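Local coordinates for protein prolyl endopeptidase (PDB 2BKL) that probably hydrolyses oligopeptides after proline and, less readily, after alanine, as a serine peptidase of the prolyl oligopeptidase (S9A) family, at residues 73-77 with 374-380; 448-454 with 528-534. All coordinates share one frame; numbering follows the deposited sequence.

Contact 1. Residues 73-77 with 374-380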
loop_
_atom_site.group_PDB
_atom_site.type_symbol
_atom_site.label_atom_id
_atom_site.label_comp_id
_atom_site.label_asym_id
_atom_site.label_seq_id
_atom_site.Cartn_x
_atom_site.Cartn_y
_atom_site.Cartn_z
ATOM N N SER A 73 8.803 6.816 -15.282
ATOM C CA SER A 73 7.373 6.837 -14.879
ATOM C C SER A 73 6.533 7.389 -16.022
ATOM O O SER A 73 7.043 8.024 -16.923
ATOM C CB SER A 73 7.117 7.734 -13.617
ATOM O OG SER A 73 7.046 9.187 -13.876
ATOM N N THR A 74 5.221 7.169 -15.958
ATOM C CA THR A 74 4.323 7.910 -16.843
ATOM C C THR A 74 4.471 9.414 -16.623
ATOM O O THR A 74 4.674 9.855 -15.483
ATOM C CB THR A 74 2.835 7.539 -16.649
ATOM O OG1 THR A 74 2.431 7.697 -15.295
ATOM C CG2 THR A 74 2.590 6.082 -16.945
ATOM N N PRO A 75 4.344 10.200 -17.685
ATOM C CA PRO A 75 4.560 11.644 -17.565
ATOM C C PRO A 75 3.315 12.427 -17.158
ATOM O O PRO A 75 2.186 12.085 -17.536
ATOM C CB PRO A 75 5.002 12.031 -18.969
ATOM C CG PRO A 75 4.353 11.028 -19.868
ATOM C CD PRO A 75 4.126 9.800 -19.085
ATOM N N SER A 76 3.525 13.434 -16.325
ATOM C CA SER A 76 2.515 14.477 -16.085
ATOM C C SER A 76 2.727 15.628 -17.059
ATOM O O SER A 76 3.813 16.206 -17.135
ATOM C CB SER A 76 2.566 14.938 -14.651
ATOM O OG SER A 76 2.218 13.820 -13.858
ATOM N N ARG A 77 1.694 15.981 -17.801
ATOM C CA ARG A 77 1.793 16.991 -18.841
ATOM C C ARG A 77 1.072 18.253 -18.412
ATOM O O ARG A 77 -0.090 18.207 -17.998
ATOM C CB ARG A 77 1.177 16.474 -20.127
ATOM C CG ARG A 77 1.879 15.246 -20.647
ATOM C CD ARG A 77 1.314 14.762 -21.962
ATOM N NE ARG A 77 1.333 15.808 -22.979
ATOM C CZ ARG A 77 0.641 15.758 -24.125
ATOM N NH1 ARG A 77 -0.124 14.707 -24.409
ATOM N NH2 ARG A 77 0.725 16.754 -24.997
ATOM N N LEU A 374 -6.808 15.889 -23.040
ATOM C CA LEU A 374 -5.626 15.370 -23.767
ATOM C C LEU A 374 -6.040 14.062 -24.418
ATOM O O LEU A 374 -6.583 13.187 -23.747
ATOM C CB LEU A 374 -4.468 15.117 -22.807
ATOM C CG LEU A 374 -3.126 15.823 -22.950
ATOM C CD1 LEU A 374 -3.218 17.206 -23.617
ATOM C CD2 LEU A 374 -2.441 15.895 -21.580
ATOM N N ASP A 375 -5.769 13.886 -25.704
ATOM C CA ASP A 375 -6.053 12.641 -26.378
ATOM C C ASP A 375 -5.057 11.530 -26.062
ATOM O O ASP A 375 -5.414 10.359 -26.128
ATOM C CB ASP A 375 -6.075 12.851 -27.891
ATOM C CG ASP A 375 -6.476 11.604 -28.629
ATOM O OD1 ASP A 375 -7.631 11.155 -28.434
ATOM O OD2 ASP A 375 -5.697 11.000 -29.393
ATOM N N ASP A 376 -3.813 11.878 -25.770
ATOM C CA ASP A 376 -2.830 10.869 -25.387
ATOM C C ASP A 376 -3.034 10.452 -23.929
ATOM O O ASP A 376 -3.066 11.303 -23.045
ATOM C CB ASP A 376 -1.397 11.398 -25.496
ATOM C CG ASP A 376 -1.025 11.807 -26.896
ATOM O OD1 ASP A 376 -1.331 11.056 -27.857
ATOM O OD2 ASP A 376 -0.406 12.880 -27.089
ATOM N N ALA A 377 -3.123 9.145 -23.680
ATOM C CA ALA A 377 -3.229 8.598 -22.335
ATOM C C ALA A 377 -2.304 7.407 -22.211
ATOM O O ALA A 377 -2.133 6.674 -23.181
ATOM C CB ALA A 377 -4.637 8.172 -22.008
ATOM N N TYR A 378 -1.768 7.166 -21.024
ATOM C CA TYR A 378 -0.773 6.141 -20.823
ATOM C C TYR A 378 -1.291 5.080 -19.894
ATOM O O TYR A 378 -2.132 5.349 -19.027
ATOM C CB TYR A 378 0.501 6.766 -20.222
ATOM C CG TYR A 378 1.182 7.793 -21.082
ATOM C CD1 TYR A 378 0.702 9.084 -21.136
ATOM C CD2 TYR A 378 2.310 7.478 -21.816
ATOM C CE1 TYR A 378 1.323 10.036 -21.934
ATOM C CE2 TYR A 378 2.936 8.425 -22.596
ATOM C CZ TYR A 378 2.431 9.681 -22.647
ATOM O OH TYR A 378 3.048 10.636 -23.430
ATOM N N TYR A 379 -0.806 3.854 -20.056
ATOM C CA TYR A 379 -1.035 2.854 -19.042
ATOM C C TYR A 379 0.206 2.015 -18.844
ATOM O O TYR A 379 1.071 1.915 -19.725
ATOM C CB TYR A 379 -2.254 1.972 -19.352
ATOM C CG TYR A 379 -2.073 0.917 -20.416
ATOM C CD1 TYR A 379 -2.343 1.185 -21.741
ATOM C CD2 TYR A 379 -1.674 -0.379 -20.082
ATOM C CE1 TYR A 379 -2.202 0.174 -22.737
ATOM C CE2 TYR A 379 -1.534 -1.355 -21.041
ATOM C CZ TYR A 379 -1.777 -1.052 -22.375
ATOM O OH TYR A 379 -1.651 -2.074 -23.300
ATOM N N VAL A 380 0.290 1.442 -17.654
ATOM C CA VAL A 380 1.397 0.579 -17.264
ATOM C C VAL A 380 0.951 -0.856 -17.287
ATOM O O VAL A 380 -0.141 -1.168 -16.816
ATOM C CB VAL A 380 1.837 0.966 -15.835
ATOM C CG1 VAL A 380 3.003 0.116 -15.353
ATOM C CG2 VAL A 380 2.198 2.447 -15.726
#
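P75 lays its ring edge across one face of the Y378 ring: CD of P75 stands 3.8 Å from the centroid of the Y378 ring and only 3° off its normal, a CH-pi contact over the ring centre, while P75 CG comes 3.6 Å from Y378 CZ. The two side chains cross at about a right angle, and W403 meets the Y378 ring edge-to-face. At one end of the contact T74 CG2 fits between Y378 CB and V380 CG2, 3.9 Å from each. At the other, R77 bends at chi3 (56°) and brings one face of its guanidinium over L374, with R77 NH1 3.5 Å from L374 CG. The same nitrogen reaches D376 OD2 at 3.3 Å, a salt bridge whose hydrogen bond is weak, with an N-H...O angle of 125°. No backbone hydrogen bond joins the segments. Strands 71-78 and 376-383 belong to the first and last blades of the beta-propeller, so the contact lies where the ring closes; side chains make it, without a shared strand, in keeping with the unlatched propeller of prolyl oligopeptidases. Apolar and CH-pi packing therefore carries the centre, with a loosely directed charge pair at a partly exposed end.

Contact 2. Residues 448-454 with 528-534. With ZAH (N-[(benzyloxy)carbonyl]-L-alanyl-L-proline), chain C.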
loop_
_atom_site.group_PDB
_atom_site.type_symbol
_atom_site.label_atom_id
_atom_site.label_comp_id
_atom_site.label_asym_id
_atom_site.label_seq_id
_atom_site.Cartn_x
_atom_site.Cartn_y
_atom_site.Cartn_z
ATOM N N THR A 448 8.986 -23.095 -1.147
ATOM C CA THR A 448 7.869 -22.284 -1.581
ATOM C C THR A 448 7.676 -21.116 -0.652
ATOM O O THR A 448 7.812 -21.261 0.544
ATOM C CB THR A 448 6.617 -23.188 -1.619
ATOM O OG1 THR A 448 6.820 -24.199 -2.613
ATOM C CG2 THR A 448 5.337 -22.446 -2.026
ATOM N N LEU A 449 7.376 -19.968 -1.229
ATOM C CA LEU A 449 7.105 -18.747 -0.488
ATOM C C LEU A 449 5.699 -18.284 -0.861
ATOM O O LEU A 449 5.425 -18.001 -2.020
ATOM C CB LEU A 449 8.116 -17.673 -0.841
ATOM C CG LEU A 449 7.971 -16.299 -0.190
ATOM C CD1 LEU A 449 8.077 -16.374 1.276
ATOM C CD2 LEU A 449 9.067 -15.397 -0.759
ATOM N N LEU A 450 4.826 -18.211 0.119
ATOM C CA LEU A 450 3.409 -17.897 -0.042
ATOM C C LEU A 450 3.157 -16.533 0.608
ATOM O O LEU A 450 3.443 -16.341 1.801
ATOM C CB LEU A 450 2.543 -18.980 0.621
ATOM C CG LEU A 450 1.065 -18.649 0.837
ATOM C CD1 LEU A 450 0.343 -18.393 -0.507
ATOM C CD2 LEU A 450 0.398 -19.730 1.621
ATOM N N TYR A 451 2.650 -15.620 -0.193
ATOM C CA TYR A 451 2.426 -14.231 0.178
ATOM C C TYR A 451 0.927 -13.917 0.186
ATOM O O TYR A 451 0.164 -14.367 -0.676
ATOM C CB TYR A 451 3.124 -13.352 -0.864
ATOM C CG TYR A 451 2.995 -11.853 -0.746
ATOM C CD1 TYR A 451 3.296 -11.220 0.431
ATOM C CD2 TYR A 451 2.702 -11.076 -1.857
ATOM C CE1 TYR A 451 3.240 -9.822 0.543
ATOM C CE2 TYR A 451 2.653 -9.686 -1.769
ATOM C CZ TYR A 451 2.877 -9.088 -0.533
ATOM O OH TYR A 451 2.823 -7.700 -0.352
ATOM N N GLY A 452 0.519 -13.104 1.148
ATOM C CA GLY A 452 -0.844 -12.624 1.217
ATOM C C GLY A 452 -0.936 -11.327 1.996
ATOM O O GLY A 452 0.022 -10.889 2.608
ATOM N N TYR A 453 -2.107 -10.699 1.925
ATOM C CA TYR A 453 -2.390 -9.478 2.677
ATOM C C TYR A 453 -3.753 -9.634 3.323
ATOM O O TYR A 453 -3.826 -9.985 4.489
ATOM C CB TYR A 453 -2.282 -8.256 1.774
ATOM C CG TYR A 453 -2.448 -6.909 2.455
ATOM C CD1 TYR A 453 -1.414 -6.334 3.165
ATOM C CD2 TYR A 453 -3.617 -6.189 2.352
ATOM C CE1 TYR A 453 -1.557 -5.076 3.733
ATOM C CE2 TYR A 453 -3.776 -4.938 2.945
ATOM C CZ TYR A 453 -2.751 -4.400 3.635
ATOM O OH TYR A 453 -2.906 -3.141 4.188
ATOM N N GLY A 454 -4.829 -9.450 2.569
ATOM C CA GLY A 454 -6.168 -9.787 3.030
ATOM C C GLY A 454 -6.802 -8.708 3.875
ATOM O O GLY A 454 -6.980 -8.873 5.071
ATOM N N ALA A 528 7.407 -21.412 3.310
ATOM C CA ALA A 528 7.494 -20.141 4.050
ATOM C C ALA A 528 6.307 -19.249 3.692
ATOM O O ALA A 528 5.788 -19.279 2.571
ATOM C CB ALA A 528 8.789 -19.435 3.716
ATOM N N ILE A 529 5.902 -18.431 4.655
ATOM C CA ILE A 529 4.913 -17.387 4.438
ATOM C C ILE A 529 5.494 -16.034 4.728
ATOM O O ILE A 529 6.347 -15.875 5.600
ATOM C CB ILE A 529 3.639 -17.629 5.245
ATOM C CG1 ILE A 529 3.898 -17.814 6.750
ATOM C CG2 ILE A 529 2.863 -18.795 4.649
ATOM C CD1 ILE A 529 2.655 -17.894 7.580
ATOM N N TYR A 530 5.026 -15.044 3.977
ATOM C CA TYR A 530 5.471 -13.659 4.074
ATOM C C TYR A 530 4.259 -12.742 4.069
ATOM O O TYR A 530 3.351 -12.909 3.260
ATOM C CB TYR A 530 6.401 -13.234 2.900
ATOM C CG TYR A 530 6.828 -11.754 2.984
ATOM C CD1 TYR A 530 5.952 -10.721 2.606
ATOM C CD2 TYR A 530 8.025 -11.376 3.516
ATOM C CE1 TYR A 530 6.303 -9.382 2.725
ATOM C CE2 TYR A 530 8.393 -10.033 3.609
ATOM C CZ TYR A 530 7.526 -9.056 3.240
ATOM O OH TYR A 530 7.921 -7.722 3.351
ATOM N N GLY A 531 4.284 -11.752 4.955
ATOM C CA GLY A 531 3.338 -10.664 4.874
ATOM C C GLY A 531 3.853 -9.449 5.588
ATOM O O GLY A 531 4.631 -9.578 6.513
ATOM N N GLY A 532 3.372 -8.282 5.182
ATOM C CA GLY A 532 3.712 -7.036 5.879
ATOM C C GLY A 532 2.509 -6.181 6.314
ATOM O O GLY A 532 1.534 -6.157 5.520
ATOM N N SER A 533 2.578 -5.520 7.517
ATOM C CA SER A 533 1.559 -4.584 8.027
ATOM C C SER A 533 0.242 -5.337 8.423
ATOM O O SER A 533 0.272 -6.203 9.494
ATOM C CB SER A 533 1.339 -3.467 6.982
ATOM O OG SER A 533 0.573 -2.392 7.548
ATOM N N ASN A 534 -0.882 -5.162 7.724
ATOM C CA ASN A 534 -1.982 -6.103 7.865
ATOM C C ASN A 534 -1.571 -7.517 7.405
ATOM O O ASN A 534 -2.143 -8.503 7.878
ATOM C CB ASN A 534 -3.154 -5.557 7.014
ATOM C CG ASN A 534 -4.308 -6.496 6.954
ATOM O OD1 ASN A 534 -4.986 -6.727 7.925
ATOM N ND2 ASN A 534 -4.517 -7.096 5.776
HETATM C C1 ZAH C . -0.456 -1.767 6.732
HETATM O O2 ZAH C . -1.319 -2.789 6.287
HETATM C C3 ZAH C . -1.186 -0.667 7.538
HETATM C C4 ZAH C . -1.803 -1.219 8.827
HETATM C C5 ZAH C . -3.233 -1.619 8.486
HETATM C C6 ZAH C . -3.644 -0.798 7.292
HETATM N N7 ZAH C . -2.406 -0.144 6.885
HETATM C C8 ZAH C . -2.363 0.775 5.923
HETATM O O9 ZAH C . -1.203 1.359 5.680
HETATM C C10 ZAH C . -3.648 1.378 5.313
HETATM C C11 ZAH C . -4.021 0.395 4.204
HETATM N N14 ZAH C . -3.413 2.673 4.725
HETATM C C15 ZAH C . -3.253 3.742 5.469
HETATM O O16 ZAH C . -3.388 3.699 6.769
HETATM O O17 ZAH C . -2.962 4.983 4.813
HETATM C C18 ZAH C . -2.643 6.072 5.717
HETATM C C19 ZAH C . -2.060 7.280 4.975
HETATM C C20 ZAH C . -2.869 7.985 4.074
HETATM C C21 ZAH C . -2.348 9.079 3.384
HETATM C C22 ZAH C . -1.029 9.480 3.614
HETATM C C23 ZAH C . -0.226 8.795 4.530
HETATM C C24 ZAH C . -0.743 7.692 5.208
HETATM O O HOH W 1 1.375 -8.493 3.001
HETATM O O HOH W 2 -4.700 -9.911 7.290
#
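Y453 OH and N534 N converge on ZAH O2, the oxygen on the carbon (C1) that is covalently bonded to S533 OG. The hydrogen bond from Y453 OH to ZAH O2 is 2.7 Å long; that from N534 N to ZAH O2 is 2.8 Å and nearly straight (167°). This is consistent with the oxyanion hole of prolyl oligopeptidases, a tyrosine hydroxyl plus the backbone N-H after the nucleophile. ZAH is also held by R618 and W574.

The N534 amide lies across one face of the Y453 ring, steeply turned against it: ND2 stands over the ring centre and CB makes a CH-pi contact 4.0 Å from the centroid. N534 extends its CG opposite the backbone N (chi1 174°), which takes ND2 to G454 O at 3.1 Å; that donor sits above the carbonyl plane, although the oxygen lies in the plane of the amide. K502 reaches both G454 O and N534 OD1, and Y578 OH also bonds OD1. Water 1 donates to G452 O at 2.8 Å and accepts from G532 N, spanning the strands where they diverge.

Farther back, 448-451 and 528-532 pair as parallel strands of the alpha/beta-hydrolase sheet, through A528 N to T448 O, L450 N to A528 O, and Y530 N to L450 O (3.0 Å). On one face L449 CD1 packs on Y530 CB, and the Y451 and Y530 side chains run side by side, their rings obliquely turned with planes at 53°; on the other, L450 CD2 meets I529 CG2. Strand 527-532 ends at G532, and S533 follows at the turn into helix 534-545, its positive phi fitting a strained nucleophile elbow. The chemistry implies a site that would stabilise negative charge on the oxygen of a tetrahedral intermediate, with one donor a side chain and one a main-chain N-H, each carried by a different one of the paired segments.

Contact 2 is buried, joining neighbouring strands in the sheet of the alpha/beta-hydrolase domain, whereas contact 1 lies near the surface and links two sheets of the beta-propeller. They share no secondary-structure element: their centres are 33 Å apart, their nearest atoms about 17 Å, and they sit on opposite sides of the chain's centre. Along the sequence contact 1 closes before contact 2 opens. The chemistry follows position. In contact 1 the segments meet through side chains, and the hydrogen bond of the salt bridge is weak; in contact 2 main-chain hydrogen bonds set the register, and polar groups beyond the strand ends converge on the covalently attached ligand.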